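Local atomic coordinates of Oxidored_FMN domain-containing protein ([Pseudomonas] geniculata N1, PDB entry 6L6J), a protein that acts as a 6-hydroxypseudooxynicotine amine oxidase, a flavoprotein that carries FMN and a [4Fe-4S] cluster and also binds ADP. Residues 138-142 / 143-147; 243-246 / 247-251; 120-123 / 124-128. All coordinates share one frame; numbering follows the deposited sequence.

Interaction 1: 138-142 / 143-147; sequences RTIDR and QDIAD
D144 OD2 accepts from two donors, the guanidinium nitrogen R138 NH1 and the backbone amide D141 N, each 3.0 Å away. The amide approaches on the anti lone pair of that oxygen. The second oxygen is taken by the same arginine, R138 NH2 lying 2.8 Å from D144 OD1, so a bidentate, end-on salt bridge closes over the carboxylate. Both acceptors sit almost in the guanidinium plane, yet the two flat groups are inclined at 68° to each other, and the arginine therefore meets the carboxylate from above its plane. R138 gets there because its chain runs extended from CG to NE after a first torsion of 80° that sets CG between the backbone N and the carbonyl carbon. Three N-H groups on its two oxygens should restrain the carboxylate's rotation.

These contacts mark the start of helix 142-162, which lies in the chain between barrel strands 99-105 and 166-171. D141 holds the N-cap position and D144 is the third helical residue, so the D144-to-D141 bond is the half of a capping box made by the N3 side chain; the D141 carboxylate makes no reciprocal capping bond. It does lie close by, with D141 OD2 3.6 Å from D144 OD2, a like-charge proximity that R138 probably offsets. I140 and I145, on either side of the N-cap, form the pair of a hydrophobic staple: I140 CD1 touches I145 CG1 at 3.8 Å, the two side chains crossing at about a right angle, and F181 of helix 177-182 packs against both. The first turn is continued by I145 N bonding to D141 O at 3.2 Å and A146 N to R142 O at 3.0 Å. R142 sends its guanidinium away from this turn to a salt bridge with D192.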
loop_
_atom_site.group_PDB
_atom_site.type_symbol
_atom_site.label_atom_id
_atom_site.label_comp_id
_atom_site.label_asym_id
_atom_site.label_seq_id
_atom_site.Cartn_x
_atom_site.Cartn_y
_atom_site.Cartn_z
ATOM N N ARG A 138 -2.374 -22.213 21.031
ATOM C CA ARG A 138 -2.351 -23.025 22.292
ATOM C C ARG A 138 -1.746 -22.200 23.439
ATOM O O ARG A 138 -0.839 -21.436 23.184
ATOM C CB ARG A 138 -1.648 -24.384 22.088
ATOM C CG ARG A 138 -0.127 -24.326 22.114
ATOM C CD ARG A 138 0.492 -25.598 21.593
ATOM N NE ARG A 138 1.944 -25.517 21.516
ATOM C CZ ARG A 138 2.771 -25.526 22.571
ATOM N NH1 ARG A 138 2.303 -25.629 23.805
ATOM N NH2 ARG A 138 4.074 -25.416 22.381
ATOM N N THR A 139 -2.282 -22.340 24.654
ATOM C CA THR A 139 -1.687 -21.855 25.933
ATOM C C THR A 139 -0.295 -22.479 26.058
ATOM O O THR A 139 -0.220 -23.705 25.860
ATOM C CB THR A 139 -2.548 -22.244 27.154
ATOM O OG1 THR A 139 -3.886 -21.739 27.020
ATOM C CG2 THR A 139 -1.960 -21.751 28.465
ATOM N N ILE A 140 0.745 -21.690 26.355
ATOM C CA ILE A 140 2.148 -22.202 26.363
ATOM C C ILE A 140 2.612 -22.468 27.810
ATOM O O ILE A 140 2.322 -21.649 28.690
ATOM C CB ILE A 140 3.108 -21.304 25.537
ATOM C CG1 ILE A 140 3.214 -19.858 26.024
ATOM C CG2 ILE A 140 2.741 -21.350 24.060
ATOM C CD1 ILE A 140 4.279 -19.051 25.282
ATOM N N ASP A 141 3.240 -23.632 28.023
ATOM C CA ASP A 141 4.062 -24.026 29.202
ATOM C C ASP A 141 5.129 -22.968 29.496
ATOM O O ASP A 141 5.434 -22.177 28.578
ATOM C CB ASP A 141 4.942 -25.253 28.907
ATOM C CG ASP A 141 4.271 -26.606 28.939
ATOM O OD1 ASP A 141 3.070 -26.652 29.239
ATOM O OD2 ASP A 141 4.968 -27.611 28.679
ATOM N N ARG A 142 5.784 -23.092 30.659
ATOM C CA ARG A 142 7.089 -22.440 31.001
ATOM C C ARG A 142 8.211 -23.035 30.128
ATOM O O ARG A 142 9.075 -22.288 29.674
ATOM C CB ARG A 142 7.386 -22.585 32.502
ATOM C CG ARG A 142 6.187 -22.263 33.392
ATOM C CD ARG A 142 6.447 -21.564 34.724
ATOM N NE ARG A 142 7.495 -20.544 34.667
ATOM C CZ ARG A 142 7.484 -19.385 35.315
ATOM N NH1 ARG A 142 8.500 -18.549 35.168
ATOM N NH2 ARG A 142 6.462 -19.057 36.089
ATOM N N GLN A 143 8.204 -24.341 29.890
ATOM C CA GLN A 143 9.202 -25.015 29.013
ATOM C C GLN A 143 9.057 -24.507 27.564
ATOM O O GLN A 143 10.066 -24.349 26.884
ATOM C CB GLN A 143 9.052 -26.537 29.111
ATOM C CG GLN A 143 10.149 -27.318 28.378
ATOM C CD GLN A 143 11.561 -26.960 28.795
ATOM O OE1 GLN A 143 11.980 -27.172 29.934
ATOM N NE2 GLN A 143 12.316 -26.394 27.866
ATOM N N ASP A 144 7.835 -24.245 27.104
ATOM C CA ASP A 144 7.573 -23.655 25.762
ATOM C C ASP A 144 8.166 -22.234 25.715
ATOM O O ASP A 144 8.694 -21.864 24.664
ATOM C CB ASP A 144 6.075 -23.644 25.446
ATOM C CG ASP A 144 5.472 -25.016 25.236
ATOM O OD1 ASP A 144 5.996 -25.748 24.399
ATOM O OD2 ASP A 144 4.457 -25.325 25.895
ATOM N N ILE A 145 8.066 -21.470 26.813
ATOM C CA ILE A 145 8.631 -20.089 26.940
ATOM C C ILE A 145 10.166 -20.144 26.842
ATOM O O ILE A 145 10.755 -19.288 26.119
ATOM C CB ILE A 145 8.152 -19.402 28.237
ATOM C CG1 ILE A 145 6.645 -19.158 28.201
ATOM C CG2 ILE A 145 8.929 -18.112 28.488
ATOM C CD1 ILE A 145 6.152 -18.145 29.193
ATOM N N ALA A 146 10.800 -21.087 27.545
ATOM C CA ALA A 146 12.266 -21.316 27.479
ATOM C C ALA A 146 12.657 -21.615 26.033
ATOM O O ALA A 146 13.655 -21.057 25.594
ATOM C CB ALA A 146 12.688 -22.439 28.395
ATOM N N ASP A 147 11.880 -22.460 25.350
ATOM C CA ASP A 147 12.120 -22.850 23.934
ATOM C C ASP A 147 12.025 -21.609 23.033
ATOM O O ASP A 147 12.815 -21.489 22.107
ATOM C CB ASP A 147 11.157 -23.944 23.463
ATOM C CG ASP A 147 11.409 -25.312 24.063
ATOM O OD1 ASP A 147 12.325 -25.434 24.889
ATOM O OD2 ASP A 147 10.678 -26.252 23.703
#

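Interaction 2: 243-246 / 247-251; sequences RRVV and EALAD
R243 and E247, one helical turn apart, form a long salt bridge: E247 OE1 lies off the edge of the R243 guanidinium, near its plane, 3.6 Å from R243 NE, with the carboxylate turned 62° against it. The aliphatic part joins in, with R243 CG 3.8 Å from E247 OE2. Two residues on, round another side of the helix, V245 CG1 stands anti to its backbone N (chi1 165°), beside the carbonyl carbon, and meets L249 CD1 at 3.9 Å. Beneath, the i-to-i+4 ladder runs from E247 N to R243 O (3.0 Å) and from A248 N to R244 O (2.9 Å). It changes at L249 N, which bonds to V246 O at 2.7 Å and only weakly to V245 O. The guanidinium of R243 is positioned by L239 O, bonded to NH1, and by R244 CG, over the centre of one face. A leucine in place of R243 would probably leave E247 without its charged mate and L239 O without this donor. Further out, V245 packs on F197, V201 and L204 of helix 197-215, while V246 rests on V288. Following strand 220-229 and preceding strand 255-261, helix 241-249 is the connection of a beta-alpha-beta crossover in the flavoprotein's TIM barrel.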
loop_
_atom_site.group_PDB
_atom_site.type_symbol
_atom_site.label_atom_id
_atom_site.label_comp_id
_atom_site.label_asym_id
_atom_site.label_seq_id
_atom_site.Cartn_x
_atom_site.Cartn_y
_atom_site.Cartn_z
ATOM N N ARG A 243 3.794 3.882 27.112
ATOM C CA ARG A 243 4.723 4.756 27.875
ATOM C C ARG A 243 5.499 3.881 28.863
ATOM O O ARG A 243 6.692 4.074 28.961
ATOM C CB ARG A 243 3.963 5.910 28.553
ATOM C CG ARG A 243 4.505 6.347 29.907
ATOM C CD ARG A 243 3.390 6.406 30.937
ATOM N NE ARG A 243 3.812 6.008 32.278
ATOM C CZ ARG A 243 2.984 5.583 33.243
ATOM N NH1 ARG A 243 1.678 5.491 33.024
ATOM N NH2 ARG A 243 3.475 5.235 34.426
ATOM N N ARG A 244 4.842 2.957 29.569
ATOM C CA ARG A 244 5.494 2.118 30.611
ATOM C C ARG A 244 6.559 1.234 29.973
ATOM O O ARG A 244 7.647 1.166 30.543
ATOM C CB ARG A 244 4.489 1.263 31.383
ATOM C CG ARG A 244 3.974 1.907 32.663
ATOM C CD ARG A 244 3.209 0.935 33.548
ATOM N NE ARG A 244 1.774 1.156 33.448
ATOM C CZ ARG A 244 1.078 1.960 34.245
ATOM N NH1 ARG A 244 -0.224 2.103 34.056
ATOM N NH2 ARG A 244 1.682 2.623 35.227
ATOM N N VAL A 245 6.266 0.572 28.847
ATOM C CA VAL A 245 7.234 -0.379 28.216
ATOM C C VAL A 245 8.513 0.409 27.920
ATOM O O VAL A 245 9.613 -0.044 28.325
ATOM C CB VAL A 245 6.690 -1.089 26.960
ATOM C CG1 VAL A 245 7.798 -1.743 26.147
ATOM C CG2 VAL A 245 5.614 -2.123 27.303
ATOM N N VAL A 246 8.380 1.557 27.260
ATOM C CA VAL A 246 9.561 2.411 26.952
ATOM C C VAL A 246 10.266 2.695 28.289
ATOM O O VAL A 246 11.365 2.162 28.498
ATOM C CB VAL A 246 9.191 3.687 26.177
ATOM C CG1 VAL A 246 10.403 4.558 25.948
ATOM C CG2 VAL A 246 8.546 3.366 24.843
ATOM N N GLU A 247 9.637 3.429 29.201
ATOM C CA GLU A 247 10.255 3.762 30.512
ATOM C C GLU A 247 11.075 2.573 31.016
ATOM O O GLU A 247 12.263 2.752 31.241
ATOM C CB GLU A 247 9.198 4.203 31.519
ATOM C CG GLU A 247 9.050 5.713 31.545
ATOM C CD GLU A 247 7.828 6.211 32.275
ATOM O OE1 GLU A 247 7.230 5.404 33.024
ATOM O OE2 GLU A 247 7.470 7.380 32.061
ATOM N N ALA A 248 10.468 1.395 31.132
ATOM C CA ALA A 248 11.082 0.167 31.696
ATOM C C ALA A 248 12.332 -0.272 30.914
ATOM O O ALA A 248 13.261 -0.810 31.538
ATOM C CB ALA A 248 10.055 -0.937 31.727
ATOM N N LEU A 249 12.362 -0.074 29.597
ATOM C CA LEU A 249 13.443 -0.603 28.714
ATOM C C LEU A 249 14.159 0.526 27.953
ATOM O O LEU A 249 14.854 0.210 26.975
ATOM C CB LEU A 249 12.808 -1.587 27.723
ATOM C CG LEU A 249 11.969 -2.699 28.335
ATOM C CD1 LEU A 249 11.192 -3.419 27.253
ATOM C CD2 LEU A 249 12.846 -3.676 29.110
ATOM N N ALA A 250 14.045 1.771 28.420
ATOM C CA ALA A 250 14.335 3.023 27.669
ATOM C C ALA A 250 15.707 3.014 26.972
ATOM O O ALA A 250 15.775 3.492 25.846
ATOM C CB ALA A 250 14.217 4.197 28.609
ATOM N N ASP A 251 16.772 2.555 27.637
ATOM C CA ASP A 251 18.163 2.605 27.102
ATOM C C ASP A 251 18.733 1.177 27.009
ATOM O O ASP A 251 19.973 1.030 26.918
ATOM C CB ASP A 251 19.030 3.576 27.918
ATOM C CG ASP A 251 18.751 5.061 27.667
ATOM O OD1 ASP A 251 18.086 5.403 26.677
ATOM O OD2 ASP A 251 19.206 5.873 28.468
#

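Interaction 3: 120-123 / 124-128; sequences PLSP and TTKYP
S122 and T124 are brought together by a bend at P123, whose helical backbone (phi -53°, psi -37°) interrupts two extended residues and turns the T124 carbonyl back toward the serine. The bend ends strand 121-122, which pairs in parallel with strand 138-139 in a small two-stranded sheet separate from the eight-stranded barrel; residues 124-128 belong to the loop that carries the chain from one strand to the other. Across the bend, S122 OG donates to T124 O. The modelled separation of 2.4 Å between S122 OG and T124 O is very short and, at this resolution, doubtful as a length. The serine OG is anti to its backbone N (chi1 177°), beside the carbonyl carbon of the same residue, a placement consistent with a bond to the T124 carbonyl two residues on.

T124 directs its own hydroxyl to the other side of the loop, where OG1 bonds to K188 N. P123 is held in the same neighbourhood, its carbonyl oxygen accepting from R189 NH1 while its ring packs on D180 and F181, the latter two in helix 177-182. The loop beyond is tied back to the second strand and the residue before it: the T125 hydroxyl is hydrogen-bonded to that of T139, and the backbone of K126 bonds to that of A137. K126 passes S122 at a distance, its CG 4.4 Å from the serine OG, and makes its main polar contacts further along the loop. Its chain bends in its last two torsions, which returns the ammonium group over the backbone: K126 NZ donates to Y127 O at 2.6 Å and is also hydrogen-bonded to H129 ND1.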
loop_
_atom_site.group_PDB
_atom_site.type_symbol
_atom_site.label_atom_id
_atom_site.label_comp_id
_atom_site.label_asym_id
_atom_site.label_seq_id
_atom_site.Cartn_x
_atom_site.Cartn_y
_atom_site.Cartn_z
ATOM N N PRO A 120 -0.051 -22.847 16.575
ATOM C CA PRO A 120 0.377 -21.500 16.961
ATOM C C PRO A 120 0.333 -21.314 18.488
ATOM O O PRO A 120 -0.310 -22.091 19.189
ATOM C CB PRO A 120 -0.632 -20.553 16.278
ATOM C CG PRO A 120 -1.403 -21.436 15.317
ATOM C CD PRO A 120 -1.340 -22.845 15.873
ATOM N N LEU A 121 0.987 -20.265 18.974
ATOM C CA LEU A 121 1.236 -20.065 20.423
ATOM C C LEU A 121 0.512 -18.795 20.907
ATOM O O LEU A 121 0.280 -17.886 20.103
ATOM C CB LEU A 121 2.748 -19.997 20.662
ATOM C CG LEU A 121 3.580 -21.068 19.966
ATOM C CD1 LEU A 121 5.056 -20.765 20.134
ATOM C CD2 LEU A 121 3.261 -22.468 20.486
ATOM N N SER A 122 0.161 -18.773 22.191
ATOM C CA SER A 122 -0.500 -17.643 22.878
ATOM C C SER A 122 -0.219 -17.758 24.371
ATOM O O SER A 122 -0.048 -18.888 24.855
ATOM C CB SER A 122 -1.981 -17.645 22.599
ATOM O OG SER A 122 -2.661 -16.611 23.314
ATOM N N PRO A 123 -0.181 -16.624 25.123
ATOM C CA PRO A 123 -0.196 -16.655 26.584
ATOM C C PRO A 123 -1.389 -17.491 27.064
ATOM O O PRO A 123 -1.229 -18.220 28.036
ATOM C CB PRO A 123 -0.367 -15.184 27.010
ATOM C CG PRO A 123 -0.810 -14.452 25.750
ATOM C CD PRO A 123 -0.185 -15.242 24.616
ATOM N N THR A 124 -2.522 -17.381 26.345
ATOM C CA THR A 124 -3.840 -17.979 26.684
ATOM C C THR A 124 -4.577 -18.340 25.390
ATOM O O THR A 124 -4.587 -17.487 24.469
ATOM C CB THR A 124 -4.642 -17.015 27.567
ATOM O OG1 THR A 124 -3.810 -16.764 28.710
ATOM C CG2 THR A 124 -6.005 -17.548 27.976
ATOM N N THR A 125 -5.173 -19.544 25.337
ATOM C CA THR A 125 -5.782 -20.123 24.108
ATOM C C THR A 125 -6.841 -19.177 23.548
ATOM O O THR A 125 -7.680 -18.657 24.300
ATOM C CB THR A 125 -6.430 -21.494 24.313
ATOM O OG1 THR A 125 -5.418 -22.388 24.742
ATOM C CG2 THR A 125 -7.005 -22.096 23.050
ATOM N N LYS A 126 -6.794 -19.015 22.238
ATOM C CA LYS A 126 -7.832 -18.334 21.437
ATOM C C LYS A 126 -7.579 -18.716 19.978
ATOM O O LYS A 126 -6.450 -19.158 19.681
ATOM C CB LYS A 126 -7.745 -16.825 21.660
ATOM C CG LYS A 126 -6.464 -16.151 21.171
ATOM C CD LYS A 126 -6.511 -14.637 21.203
ATOM C CE LYS A 126 -7.770 -14.021 20.608
ATOM N NZ LYS A 126 -7.893 -14.231 19.147
ATOM N N TYR A 127 -8.573 -18.552 19.103
ATOM C CA TYR A 127 -8.372 -18.652 17.633
ATOM C C TYR A 127 -7.468 -17.494 17.230
ATOM O O TYR A 127 -7.442 -16.467 17.887
ATOM C CB TYR A 127 -9.714 -18.685 16.898
ATOM C CG TYR A 127 -10.567 -19.888 17.217
ATOM C CD1 TYR A 127 -10.278 -21.130 16.677
ATOM C CD2 TYR A 127 -11.687 -19.780 18.019
ATOM C CE1 TYR A 127 -11.060 -22.245 16.934
ATOM C CE2 TYR A 127 -12.479 -20.885 18.289
ATOM C CZ TYR A 127 -12.166 -22.117 17.743
ATOM O OH TYR A 127 -12.940 -23.196 18.012
ATOM N N PRO A 128 -6.642 -17.641 16.181
ATOM C CA PRO A 128 -5.841 -16.523 15.673
ATOM C C PRO A 128 -6.629 -15.224 15.391
ATOM O O PRO A 128 -7.731 -15.276 14.945
ATOM C CB PRO A 128 -5.302 -17.084 14.348
ATOM C CG PRO A 128 -5.262 -18.571 14.553
ATOM C CD PRO A 128 -6.446 -18.887 15.432
#

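How the interactions relate
Along the chain the order is interaction 3, interaction 1, interaction 2, all in the part that belongs to the NADH:flavin oxidoreductase family. Interactions 3 and 1 are neighbours, their centres about 12 Å apart. Strands 121-122 and 138-139 join them in one two-stranded parallel sheet, where R138 N lies 2.8 Å from P120 O, a probable hydrogen bond, and I140 CG1 packs 3.6 Å from S122 O. This small sheet and the helix start after it are inserted between barrel strands 99-105 and 166-171. Interaction 2 touches neither: its centre is about 25 Å from that of interaction 1 and about 26 Å from that of interaction 3, in a helix connecting barrel strands 220-229 and 255-261.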